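Local structure of HTH-type transcriptional repressor MdtR (Bacillus subtilis, 1S3J) at residues Q33-A44 and K104-R112; L43-V54 and V92-D102. The protein is a homodimeric MarR-family repressor that binds directly to the mdtRP promoter region and represses the multidrug resistance operon. All blocks are in the same frame, centred on the assembly; numbering follows the deposited sequence.

Contact 1 (Q33-A44 and K104-R112)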
loop_
_atom_site.group_PDB
_atom_site.type_symbol
_atom_site.label_atom_id
_atom_site.label_comp_id
_atom_site.label_asym_id
_atom_site.label_seq_id
_atom_site.Cartn_x
_atom_site.Cartn_y
_atom_site.Cartn_z
ATOM N N GLN A 33 17.896 -6.522 -0.679
ATOM C CA GLN A 33 18.162 -7.310 0.524
ATOM C C GLN A 33 17.544 -8.732 0.430
ATOM O O GLN A 33 17.704 -9.539 1.322
ATOM C CB GLN A 33 17.682 -6.560 1.777
ATOM C CG GLN A 33 18.511 -5.317 2.151
ATOM C CD GLN A 33 19.954 -5.651 2.555
ATOM O OE1 GLN A 33 20.193 -6.483 3.452
ATOM N NE2 GLN A 33 20.921 -5.001 1.888
ATOM N N GLY A 34 16.854 -9.025 -0.663
ATOM C CA GLY A 34 16.373 -10.360 -0.956
ATOM C C GLY A 34 15.053 -10.780 -0.326
ATOM O O GLY A 34 14.628 -11.924 -0.526
ATOM N N VAL A 35 14.401 -9.880 0.407
ATOM C CA VAL A 35 13.172 -10.204 1.134
ATOM C C VAL A 35 11.952 -9.510 0.508
ATOM O O VAL A 35 12.060 -8.426 -0.070
ATOM C CB VAL A 35 13.296 -9.883 2.680
ATOM C CG1 VAL A 35 14.746 -9.942 3.137
ATOM C CG2 VAL A 35 12.703 -8.539 3.044
ATOM N N THR A 36 10.803 -10.166 0.611
ATOM C CA THR A 36 9.541 -9.613 0.139
ATOM C C THR A 36 8.805 -8.968 1.313
ATOM O O THR A 36 9.195 -9.158 2.465
ATOM C CB THR A 36 8.658 -10.724 -0.452
ATOM O OG1 THR A 36 8.378 -11.711 0.563
ATOM C CG2 THR A 36 9.396 -11.458 -1.618
ATOM N N PRO A 37 7.750 -8.213 1.026
ATOM C CA PRO A 37 6.887 -7.679 2.077
ATOM C C PRO A 37 6.356 -8.735 3.040
ATOM O O PRO A 37 6.242 -8.431 4.216
ATOM C CB PRO A 37 5.716 -7.059 1.294
ATOM C CG PRO A 37 6.306 -6.676 0.004
ATOM C CD PRO A 37 7.326 -7.754 -0.313
ATOM N N ALA A 38 5.994 -9.918 2.561
ATOM C CA ALA A 38 5.407 -10.926 3.454
ATOM C C ALA A 38 6.496 -11.508 4.355
ATOM O O ALA A 38 6.272 -11.751 5.543
ATOM C CB ALA A 38 4.705 -12.034 2.657
ATOM N N GLN A 39 7.673 -11.728 3.786
ATOM C CA GLN A 39 8.807 -12.200 4.567
ATOM C C GLN A 39 9.195 -11.146 5.604
ATOM O O GLN A 39 9.533 -11.496 6.743
ATOM C CB GLN A 39 10.005 -12.530 3.667
ATOM C CG GLN A 39 9.831 -13.813 2.848
ATOM C CD GLN A 39 10.906 -13.966 1.787
ATOM O OE1 GLN A 39 12.002 -13.483 1.964
ATOM N NE2 GLN A 39 10.593 -14.645 0.697
ATOM N N LEU A 40 9.113 -9.864 5.225
ATOM C CA LEU A 40 9.465 -8.764 6.133
ATOM C C LEU A 40 8.463 -8.753 7.282
ATOM O O LEU A 40 8.849 -8.583 8.436
ATOM C CB LEU A 40 9.501 -7.400 5.425
ATOM C CG LEU A 40 9.805 -6.211 6.375
ATOM C CD1 LEU A 40 11.246 -6.307 6.896
ATOM C CD2 LEU A 40 9.532 -4.832 5.752
ATOM N N PHE A 41 7.195 -8.989 6.967
ATOM C CA PHE A 41 6.175 -9.050 7.985
ATOM C C PHE A 41 6.445 -10.173 9.002
ATOM O O PHE A 41 6.184 -10.008 10.199
ATOM C CB PHE A 41 4.779 -9.205 7.367
ATOM C CG PHE A 41 3.656 -9.172 8.396
ATOM C CD1 PHE A 41 2.929 -8.011 8.623
ATOM C CD2 PHE A 41 3.348 -10.305 9.145
ATOM C CE1 PHE A 41 1.901 -7.978 9.595
ATOM C CE2 PHE A 41 2.342 -10.293 10.092
ATOM C CZ PHE A 41 1.609 -9.125 10.322
ATOM N N VAL A 42 6.950 -11.307 8.529
ATOM C CA VAL A 42 7.226 -12.437 9.400
ATOM C C VAL A 42 8.408 -12.106 10.304
ATOM O O VAL A 42 8.365 -12.354 11.506
ATOM C CB VAL A 42 7.529 -13.715 8.612
ATOM C CG1 VAL A 42 7.907 -14.832 9.562
ATOM C CG2 VAL A 42 6.314 -14.138 7.760
ATOM N N LEU A 43 9.445 -11.536 9.714
ATOM C CA LEU A 43 10.632 -11.162 10.444
ATOM C C LEU A 43 10.311 -10.177 11.560
ATOM O O LEU A 43 10.825 -10.332 12.655
ATOM C CB LEU A 43 11.704 -10.598 9.508
ATOM C CG LEU A 43 12.359 -11.594 8.549
ATOM C CD1 LEU A 43 13.511 -10.924 7.759
ATOM C CD2 LEU A 43 12.844 -12.873 9.267
ATOM N N ALA A 44 9.438 -9.214 11.288
ATOM C CA ALA A 44 9.051 -8.178 12.255
ATOM C C ALA A 44 8.194 -8.733 13.395
ATOM O O ALA A 44 8.420 -8.406 14.553
ATOM C CB ALA A 44 8.306 -7.022 11.546
ATOM N N LYS A 104 19.340 -9.268 9.286
ATOM C CA LYS A 104 18.714 -8.974 8.002
ATOM C C LYS A 104 17.483 -8.095 8.195
ATOM O O LYS A 104 17.251 -7.182 7.393
ATOM C CB LYS A 104 18.333 -10.256 7.252
ATOM C CG LYS A 104 18.146 -10.073 5.748
ATOM C CD LYS A 104 19.389 -9.480 5.104
ATOM C CE LYS A 104 19.370 -9.616 3.628
ATOM N NZ LYS A 104 20.718 -9.394 3.060
ATOM N N PHE A 105 16.724 -8.348 9.265
ATOM C CA PHE A 105 15.556 -7.527 9.581
ATOM C C PHE A 105 15.977 -6.097 9.913
ATOM O O PHE A 105 15.223 -5.147 9.647
ATOM C CB PHE A 105 14.751 -8.103 10.745
ATOM C CG PHE A 105 13.638 -7.209 11.204
ATOM C CD1 PHE A 105 12.501 -7.035 10.417
ATOM C CD2 PHE A 105 13.742 -6.503 12.385
ATOM C CE1 PHE A 105 11.474 -6.194 10.830
ATOM C CE2 PHE A 105 12.718 -5.653 12.806
ATOM C CZ PHE A 105 11.586 -5.506 12.037
ATOM N N GLU A 106 17.183 -5.952 10.471
ATOM C CA GLU A 106 17.684 -4.650 10.919
ATOM C C GLU A 106 18.204 -3.834 9.744
ATOM O O GLU A 106 18.009 -2.626 9.694
ATOM C CB GLU A 106 18.775 -4.826 11.979
ATOM C CG GLU A 106 18.699 -3.850 13.138
ATOM C CD GLU A 106 17.407 -3.947 13.928
ATOM O OE1 GLU A 106 17.109 -5.041 14.460
ATOM O OE2 GLU A 106 16.691 -2.915 14.027
ATOM N N GLU A 107 18.858 -4.522 8.809
ATOM C CA GLU A 107 19.362 -3.922 7.576
ATOM C C GLU A 107 18.213 -3.427 6.691
ATOM O O GLU A 107 18.279 -2.351 6.125
ATOM C CB GLU A 107 20.208 -4.940 6.812
ATOM C CG GLU A 107 21.515 -5.295 7.497
ATOM C CD GLU A 107 22.363 -6.295 6.706
ATOM O OE1 GLU A 107 21.843 -6.973 5.782
ATOM O OE2 GLU A 107 23.573 -6.406 7.023
ATOM N N VAL A 108 17.149 -4.213 6.597
ATOM C CA VAL A 108 15.978 -3.827 5.835
ATOM C C VAL A 108 15.290 -2.611 6.500
ATOM O O VAL A 108 14.920 -1.650 5.824
ATOM C CB VAL A 108 14.993 -5.008 5.701
ATOM C CG1 VAL A 108 13.666 -4.559 5.087
ATOM C CG2 VAL A 108 15.604 -6.135 4.853
ATOM N N LEU A 109 15.142 -2.650 7.819
ATOM C CA LEU A 109 14.443 -1.583 8.539
ATOM C C LEU A 109 15.222 -0.247 8.473
ATOM O O LEU A 109 14.629 0.816 8.274
ATOM C CB LEU A 109 14.211 -1.992 9.996
ATOM C CG LEU A 109 13.077 -1.297 10.756
ATOM C CD1 LEU A 109 11.707 -1.808 10.306
ATOM C CD2 LEU A 109 13.261 -1.498 12.271
ATOM N N ALA A 110 16.543 -0.319 8.633
ATOM C CA ALA A 110 17.399 0.859 8.544
ATOM C C ALA A 110 17.320 1.456 7.152
ATOM O O ALA A 110 17.253 2.667 7.015
ATOM C CB ALA A 110 18.846 0.516 8.913
ATOM N N GLY A 111 17.312 0.608 6.125
ATOM C CA GLY A 111 17.065 1.045 4.766
ATOM C C GLY A 111 15.756 1.818 4.624
ATOM O O GLY A 111 15.724 2.884 3.990
ATOM N N ARG A 112 14.679 1.284 5.206
ATOM C CA ARG A 112 13.364 1.939 5.184
ATOM C C ARG A 112 13.370 3.261 5.954
ATOM O O ARG A 112 12.706 4.217 5.558
ATOM C CB ARG A 112 12.269 1.051 5.792
ATOM C CG ARG A 112 11.840 -0.127 4.941
ATOM C CD ARG A 112 10.801 -1.017 5.635
ATOM N NE ARG A 112 9.871 -1.645 4.693
ATOM C CZ ARG A 112 8.653 -1.215 4.407
ATOM N NH1 ARG A 112 8.156 -0.126 4.976
ATOM N NH2 ARG A 112 7.915 -1.875 3.533
#

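Contact 2 (L43-V54 and V92-D102)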
loop_
_atom_site.group_PDB
_atom_site.type_symbol
_atom_site.label_atom_id
_atom_site.label_comp_id
_atom_site.label_asym_id
_atom_site.label_seq_id
_atom_site.Cartn_x
_atom_site.Cartn_y
_atom_site.Cartn_z
ATOM N N LEU A 43 9.445 -11.536 9.714
ATOM C CA LEU A 43 10.632 -11.162 10.444
ATOM C C LEU A 43 10.311 -10.177 11.560
ATOM O O LEU A 43 10.825 -10.332 12.655
ATOM C CB LEU A 43 11.704 -10.598 9.508
ATOM C CG LEU A 43 12.359 -11.594 8.549
ATOM C CD1 LEU A 43 13.511 -10.924 7.759
ATOM C CD2 LEU A 43 12.844 -12.873 9.267
ATOM N N ALA A 44 9.438 -9.214 11.288
ATOM C CA ALA A 44 9.051 -8.178 12.255
ATOM C C ALA A 44 8.194 -8.733 13.395
ATOM O O ALA A 44 8.420 -8.406 14.553
ATOM C CB ALA A 44 8.306 -7.022 11.546
ATOM N N SER A 45 7.211 -9.566 13.058
ATOM C CA SER A 45 6.458 -10.328 14.053
ATOM C C SER A 45 7.342 -11.192 14.972
ATOM O O SER A 45 7.007 -11.393 16.127
ATOM C CB SER A 45 5.424 -11.231 13.386
ATOM O OG SER A 45 4.580 -10.462 12.552
ATOM N N LEU A 46 8.447 -11.706 14.460
ATOM C CA LEU A 46 9.332 -12.548 15.257
ATOM C C LEU A 46 10.312 -11.725 16.108
ATOM O O LEU A 46 10.657 -12.148 17.201
ATOM C CB LEU A 46 10.086 -13.557 14.373
ATOM C CG LEU A 46 9.224 -14.614 13.659
ATOM C CD1 LEU A 46 10.150 -15.584 12.918
ATOM C CD2 LEU A 46 8.297 -15.355 14.625
ATOM N N LYS A 47 10.753 -10.568 15.619
ATOM C CA LYS A 47 11.550 -9.653 16.442
ATOM C C LYS A 47 10.730 -9.156 17.645
ATOM O O LYS A 47 11.222 -9.112 18.767
ATOM C CB LYS A 47 12.077 -8.461 15.612
ATOM C CG LYS A 47 13.047 -7.520 16.351
ATOM C CD LYS A 47 14.211 -8.293 16.971
ATOM C CE LYS A 47 15.226 -7.388 17.670
ATOM N NZ LYS A 47 16.215 -6.875 16.695
ATOM N N LYS A 48 9.469 -8.823 17.404
ATOM C CA LYS A 48 8.584 -8.320 18.443
ATOM C C LYS A 48 8.211 -9.404 19.466
ATOM O O LYS A 48 8.389 -9.209 20.671
ATOM C CB LYS A 48 7.323 -7.699 17.813
ATOM C CG LYS A 48 6.220 -7.337 18.817
ATOM C CD LYS A 48 5.329 -6.177 18.364
ATOM C CE LYS A 48 5.709 -4.865 19.071
ATOM N NZ LYS A 48 5.176 -3.640 18.369
ATOM N N HIS A 49 7.713 -10.543 18.997
ATOM C CA HIS A 49 7.168 -11.562 19.891
ATOM C C HIS A 49 8.148 -12.659 20.318
ATOM O O HIS A 49 7.797 -13.505 21.135
ATOM C CB HIS A 49 5.927 -12.193 19.260
ATOM C CG HIS A 49 4.732 -11.296 19.278
ATOM N ND1 HIS A 49 4.580 -10.243 18.402
ATOM C CD2 HIS A 49 3.636 -11.284 20.074
ATOM C CE1 HIS A 49 3.443 -9.616 18.660
ATOM N NE2 HIS A 49 2.848 -10.233 19.666
ATOM N N GLY A 50 9.362 -12.646 19.778
ATOM C CA GLY A 50 10.348 -13.689 20.033
ATOM C C GLY A 50 10.090 -15.006 19.303
ATOM O O GLY A 50 10.885 -15.457 18.466
ATOM N N SER A 51 8.982 -15.640 19.654
ATOM C CA SER A 51 8.542 -16.866 19.021
ATOM C C SER A 51 7.050 -16.800 18.721
ATOM O O SER A 51 6.280 -16.237 19.504
ATOM C CB SER A 51 8.823 -18.045 19.952
ATOM O OG SER A 51 8.495 -19.261 19.323
ATOM N N LEU A 52 6.645 -17.374 17.592
ATOM C CA LEU A 52 5.227 -17.530 17.270
ATOM C C LEU A 52 4.962 -18.869 16.600
ATOM O O LEU A 52 5.795 -19.375 15.870
ATOM C CB LEU A 52 4.759 -16.406 16.348
ATOM C CG LEU A 52 4.727 -14.990 16.942
ATOM C CD1 LEU A 52 4.434 -13.951 15.877
ATOM C CD2 LEU A 52 3.708 -14.888 18.071
ATOM N N LYS A 53 3.785 -19.433 16.847
ATOM C CA LYS A 53 3.337 -20.605 16.128
ATOM C C LYS A 53 3.085 -20.231 14.662
ATOM O O LYS A 53 2.850 -19.062 14.347
ATOM C CB LYS A 53 2.069 -21.178 16.767
ATOM C CG LYS A 53 2.194 -21.498 18.273
ATOM C CD LYS A 53 0.802 -21.659 18.867
ATOM C CE LYS A 53 0.811 -22.378 20.185
ATOM N NZ LYS A 53 -0.522 -22.201 20.849
ATOM N N VAL A 54 3.172 -21.213 13.770
ATOM C CA VAL A 54 2.835 -20.998 12.372
ATOM C C VAL A 54 1.384 -20.547 12.258
ATOM O O VAL A 54 1.079 -19.664 11.460
ATOM C CB VAL A 54 3.033 -22.257 11.504
ATOM C CG1 VAL A 54 2.346 -22.076 10.136
ATOM C CG2 VAL A 54 4.487 -22.518 11.310
ATOM N N VAL A 92 3.042 -29.015 16.730
ATOM C CA VAL A 92 2.925 -27.660 16.204
ATOM C C VAL A 92 4.306 -26.998 16.146
ATOM O O VAL A 92 5.173 -27.236 16.996
ATOM C CB VAL A 92 1.814 -26.771 16.897
ATOM C CG1 VAL A 92 0.725 -27.620 17.576
ATOM C CG2 VAL A 92 2.385 -25.775 17.859
ATOM N N ILE A 93 4.491 -26.181 15.107
ATOM C CA ILE A 93 5.793 -25.621 14.754
ATOM C C ILE A 93 5.885 -24.181 15.274
ATOM O O ILE A 93 5.004 -23.376 15.009
ATOM C CB ILE A 93 5.957 -25.661 13.207
ATOM C CG1 ILE A 93 5.744 -27.090 12.659
ATOM C CG2 ILE A 93 7.281 -25.081 12.782
ATOM C CD1 ILE A 93 6.633 -28.167 13.254
ATOM N N ASP A 94 6.931 -23.871 16.045
ATOM C CA ASP A 94 7.279 -22.479 16.369
ATOM C C ASP A 94 8.314 -21.956 15.400
ATOM O O ASP A 94 9.254 -22.677 15.047
ATOM C CB ASP A 94 7.903 -22.338 17.745
ATOM C CG ASP A 94 6.965 -22.684 18.860
ATOM O OD1 ASP A 94 5.732 -22.599 18.673
ATOM O OD2 ASP A 94 7.398 -23.040 19.977
ATOM N N LEU A 95 8.168 -20.688 15.019
ATOM C CA LEU A 95 9.223 -19.960 14.327
ATOM C C LEU A 95 9.972 -19.010 15.257
ATOM O O LEU A 95 9.411 -18.494 16.209
ATOM C CB LEU A 95 8.650 -19.170 13.147
ATOM C CG LEU A 95 7.899 -20.013 12.121
ATOM C CD1 LEU A 95 7.285 -19.148 11.034
ATOM C CD2 LEU A 95 8.832 -21.065 11.534
ATOM N N SER A 96 11.237 -18.762 14.946
ATOM C CA SER A 96 12.007 -17.730 15.620
ATOM C C SER A 96 13.106 -17.189 14.713
ATOM O O SER A 96 13.451 -17.799 13.686
ATOM C CB SER A 96 12.581 -18.275 16.936
ATOM O OG SER A 96 13.320 -19.463 16.698
ATOM N N LEU A 97 13.656 -16.031 15.059
ATOM C CA LEU A 97 14.781 -15.479 14.276
ATOM C C LEU A 97 16.071 -16.189 14.584
ATOM O O LEU A 97 16.330 -16.518 15.723
ATOM C CB LEU A 97 14.987 -14.002 14.582
ATOM C CG LEU A 97 13.812 -13.074 14.320
ATOM C CD1 LEU A 97 14.140 -11.727 14.892
ATOM C CD2 LEU A 97 13.540 -12.985 12.824
ATOM N N THR A 98 16.896 -16.404 13.563
ATOM C CA THR A 98 18.308 -16.714 13.763
ATOM C C THR A 98 19.054 -15.391 13.982
ATOM O O THR A 98 18.454 -14.304 13.861
ATOM C CB THR A 98 18.886 -17.425 12.540
ATOM O OG1 THR A 98 18.738 -16.598 11.378
ATOM C CG2 THR A 98 18.108 -18.708 12.194
ATOM N N ASP A 99 20.348 -15.490 14.305
ATOM C CA ASP A 99 21.233 -14.329 14.415
ATOM C C ASP A 99 21.222 -13.596 13.080
ATOM O O ASP A 99 21.135 -12.375 13.044
ATOM C CB ASP A 99 22.704 -14.717 14.723
ATOM C CG ASP A 99 22.970 -15.065 16.211
ATOM O OD1 ASP A 99 22.065 -14.922 17.066
ATOM O OD2 ASP A 99 24.091 -15.490 16.611
ATOM N N GLU A 100 21.321 -14.357 11.991
ATOM C CA GLU A 100 21.458 -13.788 10.650
ATOM C C GLU A 100 20.174 -13.105 10.210
ATOM O O GLU A 100 20.213 -12.146 9.442
ATOM C CB GLU A 100 21.853 -14.857 9.624
ATOM C CG GLU A 100 23.300 -15.310 9.720
ATOM C CD GLU A 100 23.474 -16.629 10.477
ATOM O OE1 GLU A 100 24.466 -17.341 10.173
ATOM O OE2 GLU A 100 22.635 -16.963 11.366
ATOM N N GLY A 101 19.045 -13.606 10.708
ATOM C CA GLY A 101 17.740 -13.059 10.397
ATOM C C GLY A 101 17.473 -11.765 11.134
ATOM O O GLY A 101 16.862 -10.867 10.579
ATOM N N ASP A 102 17.917 -11.691 12.389
ATOM C CA ASP A 102 17.868 -10.461 13.176
ATOM C C ASP A 102 18.647 -9.362 12.455
ATOM O O ASP A 102 18.166 -8.246 12.293
ATOM C CB ASP A 102 18.473 -10.704 14.565
ATOM C CG ASP A 102 18.291 -9.536 15.494
ATOM O OD1 ASP A 102 17.158 -9.336 15.992
ATOM O OD2 ASP A 102 19.228 -8.764 15.785
HETATM O O HOH W 1 13.047 -14.645 17.610
#

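Contact 1 (Q33-A44 and K104-R112)
Apolar packing between F105 and the trio L40, L43 and A44 carries much of the contact between helices 37-44 and 104-112, whose axes cross at -115° and approach to 10.2 Å. A chi1 of 173° swings F105 CG to the side away from its own N, which carries the ring toward helix 37-44: L43 O lies over one face, and A44 CB comes obliquely to within 3.4 Å of F105 CE1. L40 and V108 meet tip to tip, L40 CD1 lying a tight 3.5 Å from V108 CG1, while the other branch, L40 CD2, rests obliquely against the R112 guanidinium. The winged-helix domain of a MarR regulator is here joined to a long helix that leads out of it, and R112 also packs on Q12 of the second subunit. Polar contacts gather at the loop end. K104 NZ donates to Q33 OE1 over 3.0 Å, arriving 54° out of the carbonyl plane. E107 OE1 lies close to Q33 OE1, but two acceptors make no bond, so the detail there is doubtful; the K104–E107 salt bridge is long. In the connecting turn, G34 closes the preceding helix with a Schellman motif, and T36 OG1 caps helix 37-44 by accepting from Q39 N.

Contact 2 (L43-V54 and V92-D102)
L97 presses its two methyls onto the last turns of helix 37-49: CD2 meets L43 CD2 at 3.6 Å, while CD1 lies against the backbone and CB of K47. L46 packs beside it, its CB 3.8 Å from L97 CG and its CD1 reaching L95 CB. Next to L97, two kinks in the K47 chain (chi2 53°, chi4 -85°) turn NZ to within 2.7 Å of D102 OD1, on the syn side of the carboxylate; E106 holds the same ammonium in a second salt bridge. Backbone bonds then align the antiparallel strands 51-53 and 93-97. L52 and L95 form the hydrogen-bonded pair, with L95 N to L52 O the shorter arm at 2.8 Å. Just past strand 51-53, V54 N, at the start of the next helix, also bonds to I93 O. Further out, a water donates to G50 O and accepts from L97 N, linking the turn at G50 to the end of strand 93-97. T98 caps the following helix through G101 N, and strand 81-85 flanks 93-97 on its other edge, completing the three-stranded sheet of the winged helix. D94 OD1 is held by N86 in the wing. Flanked by two carboxylates, the K47 ammonium is probably stabilised in its charged form.

Two contacts centred 13 Å apart show how two helices can link the DNA-binding region to the rest of a MarR subunit. Both draw on helices 37-49 and 99-120 and share L43 and A44; along the chain, contact 2 is nested inside the loop that contact 1 closes. Contact 1 lies nearer the centre of the chain, where helix 4-32 also packs, whereas contact 2 runs out to the sheet and wing. They touch directly through the E106–K47 salt bridge and the packing of F105 on K47. Between the two segments of contact 2 lie most of helix 54-61 and all of helix 65-77, the predicted helix-turn-helix, so this shared scaffold joins the probable DNA-reading unit to the helix leading toward the dimer partner.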